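Local coordinates for tryptophane-5-halogenase (PDB 5UAO), which is a flavin-dependent halogenase that probably chlorinates a tryptophan of the lanthipeptide NAI-107 at the indole 5-position, at residues E72-V75 against S76-M80; S165-Y169 against L170-Y174; V79-H83 against H84-I88. One frame throughout, in Å; residues are numbered along the deposited sequence.

Interaction 1 (E72-V75 against S76-M80); sequences EATV and SYMVM. With FAD (flavin-adenine dinucleotide), chain E.
Ala73 O takes the N3-H of the flavin of FAD at 2.7 Å, and the bond is close to straight. On the same rim of the ring system, the backbone N of Ala73 gives its hydrogen to FAD O4 over 3.2 Å. The N-H and C=O of a single residue are thus matched to an acceptor and a donor of the pyrimidine end, which fixes how that end is turned. The CB methyl of Ala73 also sits near O4, at 3.7 Å. Glu72, another residue of the FAD pocket, sends its carboxylate to His294 and Asn178.

From this flavin-binding loop of the tryptophan halogenase fold the chain runs straight into helix 76-85. Met78 N bonds to Val75 O at 3.0 Å, an i to i+3 bond at the start of the helix, with the donor 42° out of the carbonyl plane. Ser76 N, buried in this turn, has no hydrogen-bond partner in the model. The side chains of Thr74 and Met78 cross at about a right angle, CB against CB at 3.8 Å. Met78 CG, anti to the backbone N (chi1 -155°), stays beside Thr74, and the bend at chi2 then carries the sulfur away; the residue packs on Ala363 of helix 358-372. Thr74 OG1 is hydrogen-bonded to Tyr174 O. Val75 CG2 lies alongside Tyr77 CB at 4.2 Å, while the phenol of Tyr77 reaches Gln367.

Interaction 2 (S165-Y169 against L170-Y174); sequences SLMKY and LPFAY
The loop from strand 162-165 to strand 173-175 contains a turn, closed by Leu170 N on Met167 O, and a Met-aromatic contact between Met167 and Phe172. The backbone bond is 3.2 Å long, its donor well above the carbonyl plane; Met167 O is gripped a second time by the indole N-H of Trp529. At the start of the loop, Ser165 OG accepts from Met167 N at 3.0 Å, forming an ST turn.

The side chain of Met167 is bent at chi2 and chi3 (-69° and -80°), which swings its methyl back over the ring of Phe172. CE sits 3.4 Å from the ring centroid and only 6° off the normal, a CH-pi contact over the middle of the face. SD stays farther up, 4.7 Å from the same centroid. At the ring's edge, in its plane, lies Leu170 O.

Next to Met167, Lys168 CG covers one face of the Tyr169 ring, with Leu166 CD2 at the edge. Lys168 NZ reaches Tyr169 OH at 3.1 Å, though its salt bridge goes to Asp525.

Met167 packs on Val156 of strand 156-159 and Leu170 on helix 144-151. Phe172 meets the ring of Trp101 in strand 100-102, and Pro171 touches Ser76 of helix 76-85.

Interaction 3 (V79-H83 against H84-I88); sequences VMFLH and HYLGI
The rings of Phe81 and Tyr85, one helical turn apart, are nearly parallel (planes at 19°) but offset, with little of one ring above the other and their centroids 5.2 Å apart. Phe81 CE1 comes against Tyr85 CD2 at 3.5 Å, and on another part of the ring CE2 meets Leu86 CG at 4.0 Å. Both aromatic side chains have CG anti to the backbone N (chi1 -175° and -163°), which sends them off the helix on the same side. Replacing Phe81 by an alanine would probably leave Tyr85 CD2 and Leu86 CG without the ring they touch and open a gap beside helix 358-372.

The His83 ring is used at its edge: ND1 donates to Ile88 O at 2.9 Å, and that oxygen lies close to the imidazole plane. NE2 of the same ring is hydrogen-bonded to Tyr174 OH, and the ring meets Phe93 edge-to-face. His84 sets its CD2 against Met80 CG, and its NE2 bonds to Ala530 O.

The backbone winds wider as helix 76-85 ends. His84 N bonds to Met80 O at 2.7 Å in the ordinary four-residue step, but Leu86 N reaches Phe81 O at 3.0 Å, a five-residue, pi-type step with the donor in line with the C=O. Ile88 N then closes on Leu82 O at 3.2 Å, after Gly87 has turned the chain out of the helix with positive phi. Leu82 CD2 and Ile88 CD1 meet with the two side chains running alongside each other.

Phe81 and Tyr85 pack on helix 358-372, where Ala363 and Gln367 lie, and Leu82 and Leu86 on Leu43 of helix 39-51. Tyr85 also makes a cation-pi contact with Lys51, and Leu82, His83 and Ile88 touch helix 90-97.

Along the chain the order is interaction 1, interaction 3, interaction 2. Interaction 1 spans the start of helix 76-85 and interaction 3 its latter part and end; their centres are about 10 Å apart, and they share Val79 and Met80. Interaction 1 also joins the flavin-binding loop to the helix. Interaction 2 comes far later in sequence, yet its centre is about 11 Å from that of interaction 1 and about 15 Å from that of interaction 3. Strand 173-175 runs past the helix, with a probable bond from Thr74 N to Tyr174 O and another between Tyr174 OH and His83 NE2. Tyr174 thus probably links the strand to the loop next to the flavin and to the last turns of the helix.

Interaction 1 (E72-V75 against S76-M80)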
loop_
_atom_site.group_PDB
_atom_site.type_symbol
_atom_site.label_atom_id
_atom_site.label_comp_id
_atom_site.label_asym_id
_atom_site.label_seq_id
_atom_site.Cartn_x
_atom_site.Cartn_y
_atom_site.Cartn_z
ATOM N N GLU A 72 6.275 -26.982 -8.129
ATOM C CA GLU A 72 6.682 -26.909 -9.538
ATOM C C GLU A 72 6.112 -25.747 -10.398
ATOM O O GLU A 72 6.671 -25.466 -11.463
ATOM C CB GLU A 72 6.414 -28.250 -10.228
ATOM C CG GLU A 72 7.332 -29.339 -9.644
ATOM C CD GLU A 72 7.224 -30.713 -10.295
ATOM O OE1 GLU A 72 6.173 -31.063 -10.838
ATOM O OE2 GLU A 72 8.198 -31.433 -10.204
ATOM N N ALA A 73 5.070 -25.067 -9.965
ATOM C CA ALA A 73 4.515 -23.983 -10.762
ATOM C C ALA A 73 4.872 -22.648 -10.104
ATOM O O ALA A 73 4.935 -22.573 -8.892
ATOM C CB ALA A 73 2.989 -24.088 -10.911
ATOM N N THR A 74 5.011 -21.596 -10.890
ATOM C CA THR A 74 5.354 -20.299 -10.327
ATOM C C THR A 74 4.496 -19.192 -10.912
ATOM O O THR A 74 3.513 -19.420 -11.642
ATOM C CB THR A 74 6.882 -19.969 -10.516
ATOM O OG1 THR A 74 7.195 -19.839 -11.910
ATOM C CG2 THR A 74 7.713 -21.097 -10.049
ATOM N N VAL A 75 4.860 -17.967 -10.576
ATOM C CA VAL A 75 4.183 -16.770 -11.109
ATOM C C VAL A 75 5.204 -15.951 -11.924
ATOM O O VAL A 75 6.429 -16.162 -11.814
ATOM C CB VAL A 75 3.566 -15.894 -9.983
ATOM C CG1 VAL A 75 2.502 -16.609 -9.204
ATOM C CG2 VAL A 75 4.633 -15.317 -9.062
ATOM N N SER A 76 4.698 -14.948 -12.637
ATOM C CA SER A 76 5.481 -14.211 -13.590
ATOM C C SER A 76 6.707 -13.545 -12.960
ATOM O O SER A 76 7.838 -13.574 -13.532
ATOM C CB SER A 76 4.583 -13.247 -14.377
ATOM O OG SER A 76 4.166 -12.290 -13.458
ATOM N N TYR A 77 6.581 -13.062 -11.742
ATOM C CA TYR A 77 7.715 -12.428 -11.036
ATOM C C TYR A 77 8.948 -13.297 -10.903
ATOM O O TYR A 77 10.122 -12.846 -10.907
ATOM C CB TYR A 77 7.239 -12.022 -9.643
ATOM C CG TYR A 77 8.239 -11.244 -8.868
ATOM C CD1 TYR A 77 8.436 -9.898 -9.168
ATOM C CD2 TYR A 77 8.996 -11.820 -7.842
ATOM C CE1 TYR A 77 9.343 -9.116 -8.470
ATOM C CE2 TYR A 77 9.941 -11.050 -7.150
ATOM C CZ TYR A 77 10.112 -9.694 -7.486
ATOM O OH TYR A 77 10.993 -8.846 -6.869
ATOM N N MET A 78 8.685 -14.593 -10.739
ATOM C CA MET A 78 9.753 -15.540 -10.500
ATOM C C MET A 78 10.701 -15.591 -11.674
ATOM O O MET A 78 11.912 -15.916 -11.512
ATOM C CB MET A 78 9.207 -16.931 -10.215
ATOM C CG MET A 78 10.140 -17.777 -9.417
ATOM S SD MET A 78 10.481 -17.120 -7.773
ATOM C CE MET A 78 11.796 -18.192 -7.227
ATOM N N VAL A 79 10.190 -15.362 -12.872
ATOM C CA VAL A 79 11.077 -15.288 -14.045
ATOM C C VAL A 79 12.160 -14.213 -13.951
ATOM O O VAL A 79 13.364 -14.486 -14.230
ATOM C CB VAL A 79 10.263 -15.083 -15.332
ATOM C CG1 VAL A 79 11.176 -14.977 -16.547
ATOM C CG2 VAL A 79 9.274 -16.261 -15.506
ATOM N N MET A 80 11.767 -13.006 -13.534
ATOM C CA MET A 80 12.712 -11.958 -13.216
ATOM C C MET A 80 13.639 -12.221 -12.075
ATOM O O MET A 80 14.852 -11.897 -12.138
ATOM C CB MET A 80 11.995 -10.634 -13.033
ATOM C CG MET A 80 11.384 -10.117 -14.317
ATOM S SD MET A 80 10.736 -8.446 -14.111
ATOM C CE MET A 80 9.268 -8.842 -13.190
HETATM P PA FAD E . 12.046 -28.596 2.170
HETATM O O1A FAD E . 11.985 -28.833 0.661
HETATM O O2A FAD E . 11.163 -29.372 3.166
HETATM O O5B FAD E . 13.578 -28.630 2.658
HETATM C C5B FAD E . 14.008 -28.740 4.000
HETATM C C4B FAD E . 15.511 -28.954 3.976
HETATM O O4B FAD E . 15.836 -28.809 5.361
HETATM C C3B FAD E . 16.039 -30.332 3.527
HETATM O O3B FAD E . 17.287 -30.232 2.673
HETATM C C2B FAD E . 16.360 -31.040 4.848
HETATM O O2B FAD E . 17.413 -32.084 4.775
HETATM C C1B FAD E . 16.765 -29.841 5.707
HETATM N N9A FAD E . 16.704 -30.165 7.153
HETATM C C8A FAD E . 15.577 -30.354 7.902
HETATM N N7A FAD E . 15.931 -30.612 9.191
HETATM C C5A FAD E . 17.287 -30.607 9.239
HETATM C C6A FAD E . 18.273 -30.873 10.279
HETATM N N6A FAD E . 17.858 -31.170 11.546
HETATM N N1A FAD E . 19.552 -30.757 9.950
HETATM C C2A FAD E . 19.972 -30.433 8.711
HETATM N N3A FAD E . 19.115 -30.207 7.714
HETATM C C4A FAD E . 17.789 -30.287 7.932
HETATM N N1 FAD E . 5.364 -23.803 -4.304
HETATM C C2 FAD E . 5.276 -23.213 -5.544
HETATM O O2 FAD E . 5.894 -22.127 -5.788
HETATM N N3 FAD E . 4.544 -23.775 -6.544
HETATM C C4 FAD E . 3.864 -24.931 -6.403
HETATM O O4 FAD E . 3.196 -25.361 -7.394
HETATM C C4X FAD E . 3.933 -25.617 -5.069
HETATM N N5 FAD E . 3.241 -26.754 -4.778
HETATM C C5X FAD E . 3.311 -27.358 -3.568
HETATM C C6 FAD E . 2.579 -28.516 -3.341
HETATM C C7 FAD E . 2.596 -29.145 -2.109
HETATM C C7M FAD E . 1.840 -30.412 -1.834
HETATM C C8 FAD E . 3.441 -28.619 -1.040
HETATM C C8M FAD E . 3.460 -29.327 0.299
HETATM C C9 FAD E . 4.164 -27.459 -1.259
HETATM C C9A FAD E . 4.137 -26.768 -2.473
HETATM N N10 FAD E . 4.870 -25.551 -2.697
HETATM C C10 FAD E . 4.750 -24.968 -3.999
HETATM C "C1'" FAD E . 5.815 -24.893 -1.744
HETATM C "C2'" FAD E . 7.251 -25.319 -2.318
HETATM O "O2'" FAD E . 7.119 -26.733 -2.407
HETATM C "C3'" FAD E . 8.672 -25.422 -1.657
HETATM O "O3'" FAD E . 9.750 -26.224 -2.270
HETATM C "C4'" FAD E . 8.578 -26.384 -0.509
HETATM O "O4'" FAD E . 7.195 -26.789 -0.277
HETATM C "C5'" FAD E . 9.380 -25.740 0.622
HETATM O "O5'" FAD E . 10.748 -25.783 0.336
HETATM P P FAD E . 11.691 -25.756 1.673
HETATM O O1P FAD E . 11.207 -24.731 2.607
HETATM O O2P FAD E . 13.073 -25.573 1.060
HETATM O O3P FAD E . 11.554 -27.076 2.522
#

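Interaction 2 (S165-Y169 against L170-Y174)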
loop_
_atom_site.group_PDB
_atom_site.type_symbol
_atom_site.label_atom_id
_atom_site.label_comp_id
_atom_site.label_asym_id
_atom_site.label_seq_id
_atom_site.Cartn_x
_atom_site.Cartn_y
_atom_site.Cartn_z
ATOM N N SER A 165 8.043 -13.568 -31.341
ATOM C CA SER A 165 7.433 -13.905 -30.066
ATOM C C SER A 165 6.853 -12.663 -29.413
ATOM O O SER A 165 7.522 -11.643 -29.263
ATOM C CB SER A 165 8.433 -14.619 -29.125
ATOM O OG SER A 165 7.920 -14.599 -27.785
ATOM N N LEU A 166 5.606 -12.747 -28.982
ATOM C CA LEU A 166 5.045 -11.729 -28.126
ATOM C C LEU A 166 5.128 -12.012 -26.621
ATOM O O LEU A 166 4.492 -11.331 -25.819
ATOM C CB LEU A 166 3.610 -11.490 -28.525
ATOM C CG LEU A 166 3.358 -11.230 -30.026
ATOM C CD1 LEU A 166 1.888 -10.920 -30.220
ATOM C CD2 LEU A 166 4.190 -10.064 -30.543
ATOM N N MET A 167 5.942 -12.969 -26.246
ATOM C CA MET A 167 6.136 -13.322 -24.831
ATOM C C MET A 167 6.645 -12.122 -24.025
ATOM O O MET A 167 6.302 -11.931 -22.854
ATOM C CB MET A 167 7.067 -14.533 -24.729
ATOM C CG MET A 167 6.480 -15.856 -25.327
ATOM S SD MET A 167 5.078 -16.616 -24.437
ATOM C CE MET A 167 6.025 -17.421 -23.163
ATOM N N LYS A 168 7.412 -11.259 -24.677
ATOM C CA LYS A 168 7.981 -10.093 -23.987
ATOM C C LYS A 168 6.949 -9.051 -23.615
ATOM O O LYS A 168 7.201 -8.213 -22.745
ATOM C CB LYS A 168 9.085 -9.459 -24.831
ATOM C CG LYS A 168 8.566 -8.778 -26.110
ATOM C CD LYS A 168 9.734 -8.149 -26.877
ATOM C CE LYS A 168 9.939 -6.713 -26.436
ATOM N NZ LYS A 168 10.405 -5.868 -27.575
ATOM N N TYR A 169 5.780 -9.127 -24.239
ATOM C CA TYR A 169 4.699 -8.208 -23.973
ATOM C C TYR A 169 3.685 -8.750 -22.993
ATOM O O TYR A 169 2.854 -8.006 -22.524
ATOM C CB TYR A 169 3.979 -7.804 -25.320
ATOM C CG TYR A 169 4.948 -7.130 -26.313
ATOM C CD1 TYR A 169 5.682 -5.978 -25.935
ATOM C CD2 TYR A 169 5.144 -7.635 -27.567
ATOM C CE1 TYR A 169 6.578 -5.375 -26.814
ATOM C CE2 TYR A 169 6.045 -7.064 -28.457
ATOM C CZ TYR A 169 6.757 -5.917 -28.079
ATOM O OH TYR A 169 7.694 -5.344 -28.924
ATOM N N LEU A 170 3.672 -10.061 -22.738
ATOM C CA LEU A 170 2.587 -10.684 -21.950
ATOM C C LEU A 170 3.185 -11.565 -20.803
ATOM O O LEU A 170 3.748 -12.625 -21.048
ATOM C CB LEU A 170 1.753 -11.580 -22.876
ATOM C CG LEU A 170 1.066 -10.957 -24.115
ATOM C CD1 LEU A 170 0.568 -11.986 -25.125
ATOM C CD2 LEU A 170 -0.092 -10.127 -23.684
ATOM N N PRO A 171 3.058 -11.130 -19.554
ATOM C CA PRO A 171 3.665 -11.823 -18.388
ATOM C C PRO A 171 3.276 -13.298 -18.318
ATOM O O PRO A 171 2.135 -13.633 -18.628
ATOM C CB PRO A 171 3.117 -11.053 -17.220
ATOM C CG PRO A 171 2.999 -9.667 -17.767
ATOM C CD PRO A 171 2.434 -9.859 -19.151
ATOM N N PHE A 172 4.256 -14.144 -18.050
ATOM C CA PHE A 172 4.077 -15.616 -17.988
ATOM C C PHE A 172 5.075 -16.168 -16.992
ATOM O O PHE A 172 6.051 -15.490 -16.582
ATOM C CB PHE A 172 4.258 -16.275 -19.393
ATOM C CG PHE A 172 5.729 -16.267 -19.856
ATOM C CD1 PHE A 172 6.277 -15.140 -20.488
ATOM C CD2 PHE A 172 6.560 -17.333 -19.553
ATOM C CE1 PHE A 172 7.628 -15.104 -20.820
ATOM C CE2 PHE A 172 7.911 -17.334 -19.912
ATOM C CZ PHE A 172 8.443 -16.206 -20.559
ATOM N N ALA A 173 4.894 -17.440 -16.631
ATOM C CA ALA A 173 5.706 -18.074 -15.605
ATOM C C ALA A 173 6.156 -19.432 -16.088
ATOM O O ALA A 173 5.919 -19.819 -17.250
ATOM C CB ALA A 173 4.924 -18.199 -14.328
ATOM N N TYR A 174 6.936 -20.091 -15.240
ATOM C CA TYR A 174 7.453 -21.385 -15.568
ATOM C C TYR A 174 6.741 -22.483 -14.793
ATOM O O TYR A 174 6.346 -22.330 -13.609
ATOM C CB TYR A 174 8.914 -21.490 -15.197
ATOM C CG TYR A 174 9.888 -20.573 -15.957
ATOM C CD1 TYR A 174 9.813 -20.421 -17.331
ATOM C CD2 TYR A 174 10.950 -19.961 -15.287
ATOM C CE1 TYR A 174 10.709 -19.604 -18.004
ATOM C CE2 TYR A 174 11.901 -19.179 -15.975
ATOM C CZ TYR A 174 11.754 -18.999 -17.338
ATOM O OH TYR A 174 12.691 -18.228 -18.036
#

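Interaction 3 (V79-H83 against H84-I88)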
loop_
_atom_site.group_PDB
_atom_site.type_symbol
_atom_site.label_atom_id
_atom_site.label_comp_id
_atom_site.label_asym_id
_atom_site.label_seq_id
_atom_site.Cartn_x
_atom_site.Cartn_y
_atom_site.Cartn_z
ATOM N N VAL A 79 10.190 -15.362 -12.872
ATOM C CA VAL A 79 11.077 -15.288 -14.045
ATOM C C VAL A 79 12.160 -14.213 -13.951
ATOM O O VAL A 79 13.364 -14.486 -14.230
ATOM C CB VAL A 79 10.263 -15.083 -15.332
ATOM C CG1 VAL A 79 11.176 -14.977 -16.547
ATOM C CG2 VAL A 79 9.274 -16.261 -15.506
ATOM N N MET A 80 11.767 -13.006 -13.534
ATOM C CA MET A 80 12.712 -11.958 -13.216
ATOM C C MET A 80 13.639 -12.221 -12.075
ATOM O O MET A 80 14.852 -11.897 -12.138
ATOM C CB MET A 80 11.995 -10.634 -13.033
ATOM C CG MET A 80 11.384 -10.117 -14.317
ATOM S SD MET A 80 10.736 -8.446 -14.111
ATOM C CE MET A 80 9.268 -8.842 -13.190
ATOM N N PHE A 81 13.110 -12.759 -10.985
ATOM C CA PHE A 81 13.960 -13.164 -9.877
ATOM C C PHE A 81 15.072 -14.123 -10.277
ATOM O O PHE A 81 16.265 -13.892 -10.010
ATOM C CB PHE A 81 13.073 -13.760 -8.755
ATOM C CG PHE A 81 13.827 -14.104 -7.520
ATOM C CD1 PHE A 81 14.031 -13.180 -6.538
ATOM C CD2 PHE A 81 14.269 -15.382 -7.329
ATOM C CE1 PHE A 81 14.780 -13.516 -5.403
ATOM C CE2 PHE A 81 15.001 -15.722 -6.227
ATOM C CZ PHE A 81 15.240 -14.792 -5.245
ATOM N N LEU A 82 14.713 -15.169 -11.005
ATOM C CA LEU A 82 15.706 -16.132 -11.393
ATOM C C LEU A 82 16.776 -15.479 -12.259
ATOM O O LEU A 82 17.981 -15.649 -12.004
ATOM C CB LEU A 82 15.096 -17.359 -12.114
ATOM C CG LEU A 82 14.176 -18.255 -11.242
ATOM C CD1 LEU A 82 13.337 -19.167 -12.128
ATOM C CD2 LEU A 82 14.961 -19.047 -10.192
ATOM N N HIS A 83 16.352 -14.786 -13.310
ATOM C CA HIS A 83 17.296 -14.361 -14.271
ATOM C C HIS A 83 18.028 -13.037 -13.882
ATOM O O HIS A 83 19.237 -12.903 -14.172
ATOM C CB HIS A 83 16.709 -14.309 -15.659
ATOM C CG HIS A 83 16.162 -15.631 -16.148
ATOM N ND1 HIS A 83 16.902 -16.792 -16.158
ATOM C CD2 HIS A 83 14.915 -15.965 -16.567
ATOM C CE1 HIS A 83 16.131 -17.795 -16.578
ATOM N NE2 HIS A 83 14.929 -17.310 -16.864
ATOM N N HIS A 84 17.317 -12.081 -13.308
ATOM C CA HIS A 84 17.875 -10.791 -13.002
ATOM C C HIS A 84 18.519 -10.841 -11.622
ATOM O O HIS A 84 19.697 -10.589 -11.501
ATOM C CB HIS A 84 16.875 -9.664 -13.091
ATOM C CG HIS A 84 16.506 -9.284 -14.487
ATOM N ND1 HIS A 84 17.431 -8.837 -15.402
ATOM C CD2 HIS A 84 15.308 -9.285 -15.133
ATOM C CE1 HIS A 84 16.828 -8.576 -16.554
ATOM N NE2 HIS A 84 15.539 -8.823 -16.412
ATOM N N TYR A 85 17.784 -11.234 -10.595
ATOM C CA TYR A 85 18.296 -11.135 -9.256
ATOM C C TYR A 85 19.378 -12.148 -9.033
ATOM O O TYR A 85 20.441 -11.819 -8.439
ATOM C CB TYR A 85 17.194 -11.362 -8.248
ATOM C CG TYR A 85 17.495 -10.892 -6.849
ATOM C CD1 TYR A 85 17.365 -9.539 -6.513
ATOM C CD2 TYR A 85 17.769 -11.798 -5.837
ATOM C CE1 TYR A 85 17.557 -9.101 -5.210
ATOM C CE2 TYR A 85 17.980 -11.391 -4.550
ATOM C CZ TYR A 85 17.901 -10.048 -4.246
ATOM O OH TYR A 85 18.126 -9.660 -2.979
ATOM N N LEU A 86 19.156 -13.385 -9.483
ATOM C CA LEU A 86 20.180 -14.410 -9.262
ATOM C C LEU A 86 21.150 -14.537 -10.473
ATOM O O LEU A 86 22.095 -15.339 -10.393
ATOM C CB LEU A 86 19.594 -15.775 -8.919
ATOM C CG LEU A 86 18.670 -15.931 -7.677
ATOM C CD1 LEU A 86 18.353 -17.400 -7.581
ATOM C CD2 LEU A 86 19.317 -15.478 -6.391
ATOM N N GLY A 87 20.938 -13.780 -11.549
ATOM C CA GLY A 87 21.874 -13.812 -12.720
ATOM C C GLY A 87 21.977 -15.193 -13.384
ATOM O O GLY A 87 23.035 -15.602 -13.906
ATOM N N ILE A 88 20.880 -15.937 -13.398
ATOM C CA ILE A 88 20.877 -17.259 -14.033
ATOM C C ILE A 88 20.712 -17.068 -15.520
ATOM O O ILE A 88 19.752 -16.431 -15.940
ATOM C CB ILE A 88 19.731 -18.133 -13.505
ATOM C CG1 ILE A 88 20.033 -18.538 -12.051
ATOM C CG2 ILE A 88 19.560 -19.340 -14.393
ATOM C CD1 ILE A 88 18.915 -19.310 -11.410
#